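Local atomic coordinates of SusD superfamily protein (Parabacteroides distasonis, PDB entry 3OTN), a protein that probably binds carbohydrate or another nutrient at the outer membrane, as a member of the SusD family. Residues E49-N59 against Y282-F291; F268-Y278 against F339-K350. All blocks are in the same frame, centred on the assembly; numbering follows the deposited sequence.

Contact 1 of 2, residues E49-N59 against Y282-F291; sequences EYMTGKATSEN and YGSLIPTKEF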
loop_
_atom_site.group_PDB
_atom_site.type_symbol
_atom_site.label_atom_id
_atom_site.label_comp_id
_atom_site.label_asym_id
_atom_site.label_seq_id
_atom_site.Cartn_x
_atom_site.Cartn_y
_atom_site.Cartn_z
ATOM N N GLU A 49 2.963 5.797 6.296
ATOM C CA GLU A 49 4.124 6.624 5.960
ATOM C C GLU A 49 4.725 7.360 7.125
ATOM O O GLU A 49 5.907 7.740 7.082
ATOM C CB GLU A 49 3.756 7.627 4.864
ATOM C CG GLU A 49 3.257 6.943 3.545
ATOM C CD GLU A 49 4.293 6.027 2.909
ATOM O OE1 GLU A 49 5.521 6.293 3.006
ATOM O OE2 GLU A 49 3.890 5.026 2.291
ATOM N N TYR A 50 3.935 7.600 8.158
ATOM C CA TYR A 50 4.428 8.448 9.266
ATOM C C TYR A 50 5.435 7.820 10.190
ATOM O O TYR A 50 6.125 8.568 10.902
ATOM C CB TYR A 50 3.274 9.058 10.044
ATOM C CG TYR A 50 2.608 10.281 9.432
ATOM C CD1 TYR A 50 3.156 10.990 8.357
ATOM C CD2 TYR A 50 1.456 10.796 10.021
ATOM C CE1 TYR A 50 2.554 12.158 7.902
ATOM C CE2 TYR A 50 0.846 11.937 9.548
ATOM C CZ TYR A 50 1.392 12.606 8.481
ATOM O OH TYR A 50 0.760 13.765 8.065
HETATM N N MSE A 51 5.616 6.496 10.166
HETATM C CA MSE A 51 6.601 5.887 11.040
HETATM C C MSE A 51 7.881 5.460 10.343
HETATM O O MSE A 51 8.804 5.039 11.024
HETATM C CB MSE A 51 6.037 4.705 11.817
HETATM C CG MSE A 51 4.947 5.083 12.813
HETATM SE SE MSE A 51 5.592 6.227 14.248
HETATM C CE MSE A 51 7.294 5.592 14.677
ATOM N N THR A 52 7.979 5.630 9.023
ATOM C CA THR A 52 9.183 5.250 8.314
ATOM C C THR A 52 10.378 6.109 8.670
ATOM O O THR A 52 11.503 5.668 8.480
ATOM C CB THR A 52 9.058 5.321 6.769
ATOM O OG1 THR A 52 8.916 6.684 6.366
ATOM C CG2 THR A 52 7.881 4.499 6.251
ATOM N N GLY A 53 10.140 7.333 9.146
ATOM C CA GLY A 53 11.196 8.316 9.314
ATOM C C GLY A 53 11.653 9.013 8.035
ATOM O O GLY A 53 12.618 9.800 8.059
ATOM N N LYS A 54 10.947 8.762 6.927
ATOM C CA LYS A 54 11.256 9.346 5.623
ATOM C C LYS A 54 10.220 10.379 5.152
ATOM O O LYS A 54 10.312 10.875 4.023
ATOM C CB LYS A 54 11.313 8.269 4.538
ATOM C CG LYS A 54 12.042 7.000 4.863
ATOM C CD LYS A 54 13.474 7.167 5.109
ATOM C CE LYS A 54 14.177 5.802 5.102
ATOM N NZ LYS A 54 15.387 5.883 5.974
ATOM N N ALA A 55 9.258 10.699 6.006
ATOM C CA ALA A 55 8.238 11.688 5.693
ATOM C C ALA A 55 7.945 12.512 6.927
ATOM O O ALA A 55 7.991 12.008 8.055
ATOM C CB ALA A 55 6.955 10.994 5.224
ATOM N N THR A 56 7.653 13.785 6.703
ATOM C CA THR A 56 7.139 14.686 7.725
ATOM C C THR A 56 5.854 15.362 7.180
ATOM O O THR A 56 5.277 14.933 6.149
ATOM C CB THR A 56 8.202 15.732 8.108
ATOM O OG1 THR A 56 8.455 16.569 6.977
ATOM C CG2 THR A 56 9.491 15.033 8.454
ATOM N N SER A 57 5.392 16.372 7.909
ATOM C CA SER A 57 4.186 17.113 7.585
ATOM C C SER A 57 4.462 18.589 7.785
ATOM O O SER A 57 5.237 18.944 8.665
ATOM C CB SER A 57 3.049 16.667 8.509
ATOM O OG SER A 57 1.842 17.351 8.198
ATOM N N GLU A 58 3.893 19.430 6.924
ATOM C CA GLU A 58 3.782 20.880 7.178
ATOM C C GLU A 58 2.396 21.216 7.818
ATOM O O GLU A 58 2.114 22.370 8.109
ATOM C CB GLU A 58 3.874 21.663 5.867
ATOM C CG GLU A 58 5.154 21.557 5.160
ATOM C CD GLU A 58 5.166 22.233 3.785
ATOM O OE1 GLU A 58 4.131 22.312 3.082
ATOM O OE2 GLU A 58 6.250 22.682 3.395
ATOM N N ASN A 59 1.549 20.202 8.003
ATOM C CA ASN A 59 0.142 20.328 8.386
ATOM C C ASN A 59 -0.020 19.819 9.837
ATOM O O ASN A 59 0.055 18.618 10.107
ATOM C CB ASN A 59 -0.685 19.500 7.399
ATOM C CG ASN A 59 -2.189 19.324 7.796
ATOM O OD1 ASN A 59 -2.793 20.115 8.552
ATOM N ND2 ASN A 59 -2.797 18.267 7.245
ATOM N N TYR A 282 -2.584 20.775 1.171
ATOM C CA TYR A 282 -2.485 20.292 2.527
ATOM C C TYR A 282 -1.071 20.222 3.047
ATOM O O TYR A 282 -0.841 20.563 4.199
ATOM C CB TYR A 282 -3.076 18.891 2.637
ATOM C CG TYR A 282 -4.556 18.789 2.345
ATOM C CD1 TYR A 282 -5.463 19.690 2.892
ATOM C CD2 TYR A 282 -5.062 17.739 1.592
ATOM C CE1 TYR A 282 -6.825 19.581 2.650
ATOM C CE2 TYR A 282 -6.443 17.613 1.355
ATOM C CZ TYR A 282 -7.306 18.540 1.887
ATOM O OH TYR A 282 -8.658 18.439 1.669
ATOM N N GLY A 283 -0.144 19.703 2.234
ATOM C CA GLY A 283 1.224 19.547 2.695
ATOM C C GLY A 283 1.378 18.553 3.841
ATOM O O GLY A 283 2.254 18.750 4.673
ATOM N N SER A 284 0.561 17.501 3.854
ATOM C CA SER A 284 0.527 16.490 4.951
ATOM C C SER A 284 1.579 15.378 4.850
ATOM O O SER A 284 1.786 14.617 5.819
ATOM C CB SER A 284 -0.817 15.742 4.979
ATOM O OG SER A 284 -1.908 16.576 5.060
ATOM N N LEU A 285 2.157 15.200 3.660
ATOM C CA LEU A 285 3.195 14.193 3.444
ATOM C C LEU A 285 4.320 14.799 2.608
ATOM O O LEU A 285 4.162 15.110 1.417
ATOM C CB LEU A 285 2.637 12.925 2.804
ATOM C CG LEU A 285 3.498 11.657 2.949
ATOM C CD1 LEU A 285 3.677 11.229 4.419
ATOM C CD2 LEU A 285 2.842 10.520 2.154
ATOM N N ILE A 286 5.434 15.034 3.286
ATOM C CA ILE A 286 6.559 15.758 2.761
ATOM C C ILE A 286 7.751 14.812 2.900
ATOM O O ILE A 286 7.956 14.286 3.989
ATOM C CB ILE A 286 6.787 17.012 3.631
ATOM C CG1 ILE A 286 5.498 17.847 3.742
ATOM C CG2 ILE A 286 7.969 17.883 3.078
ATOM C CD1 ILE A 286 4.951 18.337 2.404
ATOM N N PRO A 287 8.552 14.611 1.825
ATOM C CA PRO A 287 9.705 13.726 1.967
ATOM C C PRO A 287 10.799 14.411 2.777
ATOM O O PRO A 287 10.894 15.634 2.763
ATOM C CB PRO A 287 10.149 13.520 0.529
ATOM C CG PRO A 287 9.838 14.852 -0.141
ATOM C CD PRO A 287 8.613 15.385 0.570
ATOM N N THR A 288 11.619 13.635 3.474
ATOM C CA THR A 288 12.753 14.218 4.163
ATOM C C THR A 288 13.850 14.533 3.154
ATOM O O THR A 288 14.056 13.802 2.181
ATOM C CB THR A 288 13.327 13.314 5.251
ATOM O OG1 THR A 288 13.794 12.095 4.662
ATOM C CG2 THR A 288 12.322 13.045 6.312
ATOM N N LYS A 289 14.547 15.628 3.409
ATOM C CA LYS A 289 15.782 15.981 2.701
ATOM C C LYS A 289 16.787 14.813 2.734
ATOM O O LYS A 289 17.394 14.510 1.739
ATOM C CB LYS A 289 16.369 17.253 3.348
ATOM C CG LYS A 289 17.813 17.636 2.982
ATOM C CD LYS A 289 18.326 18.771 3.917
ATOM C CE LYS A 289 19.843 18.665 4.188
ATOM N NZ LYS A 289 20.685 19.019 3.013
ATOM N N GLU A 290 16.918 14.145 3.877
ATOM C CA GLU A 290 17.853 13.003 4.068
ATOM C C GLU A 290 17.544 11.786 3.187
ATOM O O GLU A 290 18.458 11.140 2.658
ATOM C CB GLU A 290 17.895 12.537 5.545
ATOM C CG GLU A 290 18.494 13.544 6.549
ATOM C CD GLU A 290 17.482 14.576 7.083
ATOM O OE1 GLU A 290 16.336 14.691 6.543
ATOM O OE2 GLU A 290 17.854 15.280 8.033
ATOM N N PHE A 291 16.258 11.472 3.011
ATOM C CA PHE A 291 15.886 10.411 2.096
ATOM C C PHE A 291 16.140 10.793 0.659
ATOM O O PHE A 291 16.677 9.986 -0.110
ATOM C CB PHE A 291 14.438 9.976 2.262
ATOM C CG PHE A 291 14.046 8.832 1.355
ATOM C CD1 PHE A 291 14.727 7.626 1.410
ATOM C CD2 PHE A 291 13.014 8.979 0.426
ATOM C CE1 PHE A 291 14.367 6.555 0.573
ATOM C CE2 PHE A 291 12.652 7.936 -0.416
ATOM C CZ PHE A 291 13.321 6.710 -0.340
HETATM O O HOH W 1 14.737 10.380 6.614
HETATM O O HOH W 2 10.399 16.546 5.462
#

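Contact 2 of 2, residues F268-Y278 against F339-K350; sequences FLPSRSGISAY and FFDQVAVDNTAK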
loop_
_atom_site.group_PDB
_atom_site.type_symbol
_atom_site.label_atom_id
_atom_site.label_comp_id
_atom_site.label_asym_id
_atom_site.label_seq_id
_atom_site.Cartn_x
_atom_site.Cartn_y
_atom_site.Cartn_z
ATOM N N PHE A 268 0.249 15.806 -0.986
ATOM C CA PHE A 268 1.660 15.966 -1.345
ATOM C C PHE A 268 2.061 17.377 -1.741
ATOM O O PHE A 268 3.255 17.683 -1.819
ATOM C CB PHE A 268 2.004 15.027 -2.500
ATOM C CG PHE A 268 1.628 13.594 -2.239
ATOM C CD1 PHE A 268 2.463 12.759 -1.530
ATOM C CD2 PHE A 268 0.417 13.094 -2.686
ATOM C CE1 PHE A 268 2.109 11.433 -1.273
ATOM C CE2 PHE A 268 0.057 11.781 -2.432
ATOM C CZ PHE A 268 0.905 10.946 -1.729
ATOM N N LEU A 269 1.083 18.249 -1.953
ATOM C CA LEU A 269 1.336 19.562 -2.521
ATOM C C LEU A 269 1.750 20.472 -1.380
ATOM O O LEU A 269 1.227 20.302 -0.294
ATOM C CB LEU A 269 0.075 20.113 -3.198
ATOM C CG LEU A 269 -0.556 19.315 -4.349
ATOM C CD1 LEU A 269 -1.855 19.982 -4.898
ATOM C CD2 LEU A 269 0.466 19.094 -5.421
ATOM N N PRO A 270 2.699 21.408 -1.601
ATOM C CA PRO A 270 3.194 22.298 -0.523
ATOM C C PRO A 270 2.102 23.105 0.127
ATOM O O PRO A 270 1.316 23.737 -0.576
ATOM C CB PRO A 270 4.218 23.229 -1.242
ATOM C CG PRO A 270 4.035 22.996 -2.686
ATOM C CD PRO A 270 3.449 21.620 -2.847
ATOM N N SER A 271 2.055 23.078 1.454
ATOM C CA SER A 271 0.938 23.654 2.201
ATOM C C SER A 271 0.704 25.127 1.915
ATOM O O SER A 271 1.655 25.914 1.882
ATOM C CB SER A 271 1.128 23.508 3.715
ATOM O OG SER A 271 -0.103 23.804 4.385
ATOM N N ARG A 272 -0.568 25.479 1.717
ATOM C CA ARG A 272 -1.002 26.860 1.518
ATOM C C ARG A 272 -0.067 27.631 0.543
ATOM O O ARG A 272 0.237 28.774 0.763
ATOM C CB ARG A 272 -1.155 27.580 2.891
ATOM C CG ARG A 272 -2.257 26.982 3.850
ATOM C CD ARG A 272 -2.604 27.939 5.026
ATOM N N SER A 273 0.364 26.972 -0.537
ATOM C CA SER A 273 1.313 27.525 -1.529
ATOM C C SER A 273 0.670 28.239 -2.733
ATOM O O SER A 273 1.310 29.065 -3.397
ATOM C CB SER A 273 2.167 26.390 -2.084
ATOM O OG SER A 273 1.344 25.360 -2.647
ATOM N N GLY A 274 -0.556 27.857 -3.070
ATOM C CA GLY A 274 -1.250 28.453 -4.200
ATOM C C GLY A 274 -0.796 27.973 -5.570
ATOM O O GLY A 274 -1.098 28.647 -6.557
ATOM N N ILE A 275 -0.115 26.809 -5.639
ATOM C CA ILE A 275 0.337 26.248 -6.921
ATOM C C ILE A 275 -0.744 25.507 -7.713
ATOM O O ILE A 275 -0.490 25.122 -8.846
ATOM C CB ILE A 275 1.568 25.279 -6.762
ATOM C CG1 ILE A 275 1.212 23.998 -5.977
ATOM C CG2 ILE A 275 2.759 26.066 -6.156
ATOM C CD1 ILE A 275 2.157 22.777 -6.285
ATOM N N SER A 276 -1.910 25.299 -7.099
ATOM C CA SER A 276 -2.970 24.438 -7.617
ATOM C C SER A 276 -4.337 25.101 -7.704
ATOM O O SER A 276 -4.551 26.194 -7.173
ATOM C CB SER A 276 -3.112 23.192 -6.746
ATOM O OG SER A 276 -3.919 23.441 -5.626
ATOM N N ALA A 277 -5.249 24.391 -8.372
ATOM C CA ALA A 277 -6.661 24.791 -8.567
ATOM C C ALA A 277 -7.501 24.435 -7.351
ATOM O O ALA A 277 -8.623 24.885 -7.231
ATOM C CB ALA A 277 -7.262 24.094 -9.815
ATOM N N TYR A 278 -6.970 23.598 -6.464
ATOM C CA TYR A 278 -7.682 23.243 -5.238
ATOM C C TYR A 278 -7.856 24.472 -4.342
ATOM O O TYR A 278 -7.033 25.388 -4.382
ATOM C CB TYR A 278 -6.917 22.176 -4.475
ATOM C CG TYR A 278 -6.846 20.849 -5.191
ATOM C CD1 TYR A 278 -7.929 19.969 -5.167
ATOM C CD2 TYR A 278 -5.695 20.460 -5.877
ATOM C CE1 TYR A 278 -7.883 18.742 -5.845
ATOM C CE2 TYR A 278 -5.624 19.228 -6.544
ATOM C CZ TYR A 278 -6.724 18.367 -6.528
ATOM O OH TYR A 278 -6.645 17.128 -7.180
ATOM N N PHE A 339 2.951 11.571 -7.673
ATOM C CA PHE A 339 1.502 11.424 -7.860
ATOM C C PHE A 339 0.827 12.713 -8.330
ATOM O O PHE A 339 -0.347 12.883 -8.127
ATOM C CB PHE A 339 0.894 10.953 -6.543
ATOM C CG PHE A 339 1.622 9.771 -5.937
ATOM C CD1 PHE A 339 1.684 8.563 -6.618
ATOM C CD2 PHE A 339 2.252 9.870 -4.697
ATOM C CE1 PHE A 339 2.334 7.455 -6.065
ATOM C CE2 PHE A 339 2.910 8.765 -4.142
ATOM C CZ PHE A 339 2.934 7.561 -4.830
ATOM N N PHE A 340 1.574 13.556 -9.036
ATOM C CA PHE A 340 1.110 14.870 -9.480
ATOM C C PHE A 340 0.267 14.761 -10.775
ATOM O O PHE A 340 0.763 14.839 -11.911
ATOM C CB PHE A 340 2.331 15.776 -9.622
ATOM C CG PHE A 340 2.031 17.243 -9.757
ATOM C CD1 PHE A 340 1.710 17.809 -11.003
ATOM C CD2 PHE A 340 2.201 18.094 -8.663
ATOM C CE1 PHE A 340 1.500 19.198 -11.113
ATOM C CE2 PHE A 340 1.973 19.431 -8.766
ATOM C CZ PHE A 340 1.633 19.998 -10.001
ATOM N N ASP A 341 -1.020 14.518 -10.565
ATOM C CA ASP A 341 -2.049 14.539 -11.613
ATOM C C ASP A 341 -2.150 15.979 -12.083
ATOM O O ASP A 341 -2.850 16.806 -11.490
ATOM C CB ASP A 341 -3.373 13.981 -11.041
ATOM C CG ASP A 341 -4.540 13.986 -12.058
ATOM O OD1 ASP A 341 -4.443 14.577 -13.159
ATOM O OD2 ASP A 341 -5.593 13.422 -11.704
ATOM N N GLN A 342 -1.430 16.264 -13.159
ATOM C CA GLN A 342 -1.221 17.609 -13.616
ATOM C C GLN A 342 -2.503 18.298 -14.083
ATOM O O GLN A 342 -2.704 19.479 -13.804
ATOM C CB GLN A 342 -0.181 17.646 -14.722
ATOM C CG GLN A 342 0.240 19.062 -15.085
ATOM C CD GLN A 342 1.583 19.108 -15.785
ATOM O OE1 GLN A 342 1.848 18.291 -16.685
ATOM N NE2 GLN A 342 2.454 20.051 -15.364
ATOM N N VAL A 343 -3.378 17.563 -14.761
ATOM C CA VAL A 343 -4.692 18.096 -15.128
ATOM C C VAL A 343 -5.498 18.483 -13.878
ATOM O O VAL A 343 -6.124 19.535 -13.842
ATOM C CB VAL A 343 -5.492 17.109 -16.044
ATOM C CG1 VAL A 343 -6.930 17.594 -16.228
ATOM C CG2 VAL A 343 -4.778 17.011 -17.432
ATOM N N ALA A 344 -5.435 17.656 -12.845
ATOM C CA ALA A 344 -6.166 17.927 -11.609
ATOM C C ALA A 344 -5.607 19.179 -10.910
ATOM O O ALA A 344 -6.371 20.077 -10.483
ATOM C CB ALA A 344 -6.153 16.698 -10.684
ATOM N N VAL A 345 -4.284 19.260 -10.849
ATOM C CA VAL A 345 -3.617 20.335 -10.111
ATOM C C VAL A 345 -3.750 21.653 -10.858
ATOM O O VAL A 345 -4.034 22.664 -10.236
ATOM C CB VAL A 345 -2.124 20.004 -9.808
ATOM C CG1 VAL A 345 -1.372 21.210 -9.123
ATOM C CG2 VAL A 345 -2.016 18.732 -8.950
ATOM N N ASP A 346 -3.500 21.651 -12.163
ATOM C CA ASP A 346 -3.524 22.873 -12.953
ATOM C C ASP A 346 -4.910 23.371 -13.326
ATOM O O ASP A 346 -5.087 24.580 -13.535
ATOM C CB ASP A 346 -2.746 22.720 -14.268
ATOM C CG ASP A 346 -1.250 22.552 -14.080
ATOM O OD1 ASP A 346 -0.704 22.762 -12.978
ATOM O OD2 ASP A 346 -0.607 22.195 -15.083
ATOM N N ASN A 347 -5.896 22.481 -13.442
ATOM C CA ASN A 347 -7.145 22.851 -14.093
ATOM C C ASN A 347 -8.402 22.445 -13.309
ATOM O O ASN A 347 -9.182 23.297 -12.921
ATOM C CB ASN A 347 -7.125 22.271 -15.517
ATOM C CG ASN A 347 -8.294 22.722 -16.360
ATOM O OD1 ASN A 347 -9.440 22.626 -15.930
ATOM N ND2 ASN A 347 -8.016 23.201 -17.581
ATOM N N THR A 348 -8.589 21.147 -13.075
ATOM C CA THR A 348 -9.910 20.704 -12.640
ATOM C C THR A 348 -10.142 20.574 -11.146
ATOM O O THR A 348 -11.281 20.639 -10.751
ATOM C CB THR A 348 -10.274 19.347 -13.268
ATOM O OG1 THR A 348 -9.388 18.348 -12.769
ATOM C CG2 THR A 348 -10.199 19.414 -14.826
ATOM N N ALA A 349 -9.102 20.302 -10.347
ATOM C CA ALA A 349 -9.262 20.014 -8.902
ATOM C C ALA A 349 -10.140 18.779 -8.643
ATOM O O ALA A 349 -10.779 18.653 -7.601
ATOM C CB ALA A 349 -9.811 21.278 -8.139
ATOM N N LYS A 350 -10.125 17.841 -9.602
ATOM C CA LYS A 350 -10.892 16.608 -9.544
ATOM C C LYS A 350 -10.054 15.494 -10.174
ATOM O O LYS A 350 -10.158 15.218 -11.384
ATOM C CB LYS A 350 -12.231 16.732 -10.293
ATOM C CG LYS A 350 -13.229 17.736 -9.754
ATOM C CD LYS A 350 -14.535 17.645 -10.541
ATOM C CE LYS A 350 -15.524 18.734 -10.168
ATOM N NZ LYS A 350 -16.696 18.702 -11.056
HETATM O O HOH W 3 -1.241 25.040 -11.314
#

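Contact 1 of 2, residues E49-N59 against Y282-F291
Gly283 O accepts the backbone N-H of Glu58 at 2.9 Å, and the glycine, at positive phi, leaves room where a CB would run into Glu58 OE1. Next along, Ser284 is held at both its side chain and its carbonyl: its OG bonds to Gly41 O and lies 2.9 Å from Asn59 ND2, a less certain bond because the amide nitrogen is crowded, while its carbonyl O receives Tyr50 OH at 2.6 Å. That phenol reaches the oxygen at the edge of its own ring, in the carbonyl plane and on a lone pair. Replacing Tyr50 by phenylalanine would probably leave the buried Ser284 O without this donor and the ring freer to shift. Leu285, with CG anti to its backbone N (chi1 -161°), swings CD1 back against Ala55 CB, a tight 3.4 Å, with Glu49 CB and Tyr50 CE1 beside the same methyl. Ile286 and Thr56 form the antiparallel hydrogen-bonded pair, Thr56 N to Ile286 O 2.8 Å and Ile286 N to Thr56 O 2.9 Å; the CG1 arm of Ile286 runs on toward Glu58 CG. Pro287 faces Ala55 in the non-hydrogen-bonded pair, and a water joins its O to Thr56 OG1. Thr288 N then donates to Lys54 O, and Thr288 OG1 caps the following helix by accepting Phe291 N. Against that helix, Lys54 CD lies 3.9 Å from Phe291 CD1, its ammonium held by Asp437 and Arg435 O. Around the two-stranded sheet, Tyr64 of helix 64-68 meets Thr56, strand 334-336 packs on Ile286 and Pro287, and helix 424-431 touches Thr52 and Lys54.

Contact 2 of 2, residues F268-Y278 against F339-K350
Phe268 and Phe339 meet obliquely, their planes at 48°: Phe339 CD2 sits over one face of the Phe268 ring, offset toward the rim, and comes within 3.4 Å of Phe268 CZ. The Tyr278 ring has Ala349 CA over one face, a CH-pi contact 4.0 Å from the ring centroid, and at its edge Ser276 OG, which is hydrogen-bonded to Glu281 OE2. Its hydroxyl end reaches on to the methyl of Ala344, OH to CB 3.6 Å. A third ring, Phe340, carries Val345 CG2 over the centre of one face, meets Ile275 CD1 at its edge, and also stacks with the ring of Tyr337. With CG anti to the backbone N (chi1 -166°), Phe340 directs its ring to Val345 CG2, with Leu269 CD2 beside it on the same side, 3.7 Å from Phe340 CE2. Val345 also sends CG1 to Ser276 CB at 3.6 Å, while its carbonyl takes Ala277 N at 2.8 Å. This bond ties the loop backbone to the helix, and Ala277 CB tucks in near Ala349 CB. Farther round, a water lies within hydrogen-bonding distance of both Ile275 O and Asp346 OD1; the carboxylate oxygen is also bonded to Tyr312. The helix itself is N-capped by Asp341, whose OD1 accepts Ala344 N from above the carboxylate plane. It widens into a pi-type turn before Ala349 leaves it at positive phi. Here an irregular loop lies against a short N-capped helix, a join within the SusD-family region made by aromatic and aliphatic side chains and one backbone bond.

Contacts 1 and 2 have centres 18 Å apart and alternate along the chain: 268-278 precedes 282-291 by a few residues, whereas 49-59 comes far earlier and 339-350 later. They meet directly. Glu58 OE1 of contact 1 lies 2.7 Å from Ser271 N of contact 2, a probable hydrogen bond, and its other oxygen binds Tyr335. Nearby, Leu285 CD2 packs 3.6 Å from Phe268 CE1, joining the leucine of contact 1 to the aromatic pair of contact 2. Strand 334-336 touches both, Ile336 meeting Pro287 and Phe268. No ligand marks a sugar site here, so their relation to nutrient binding remains open.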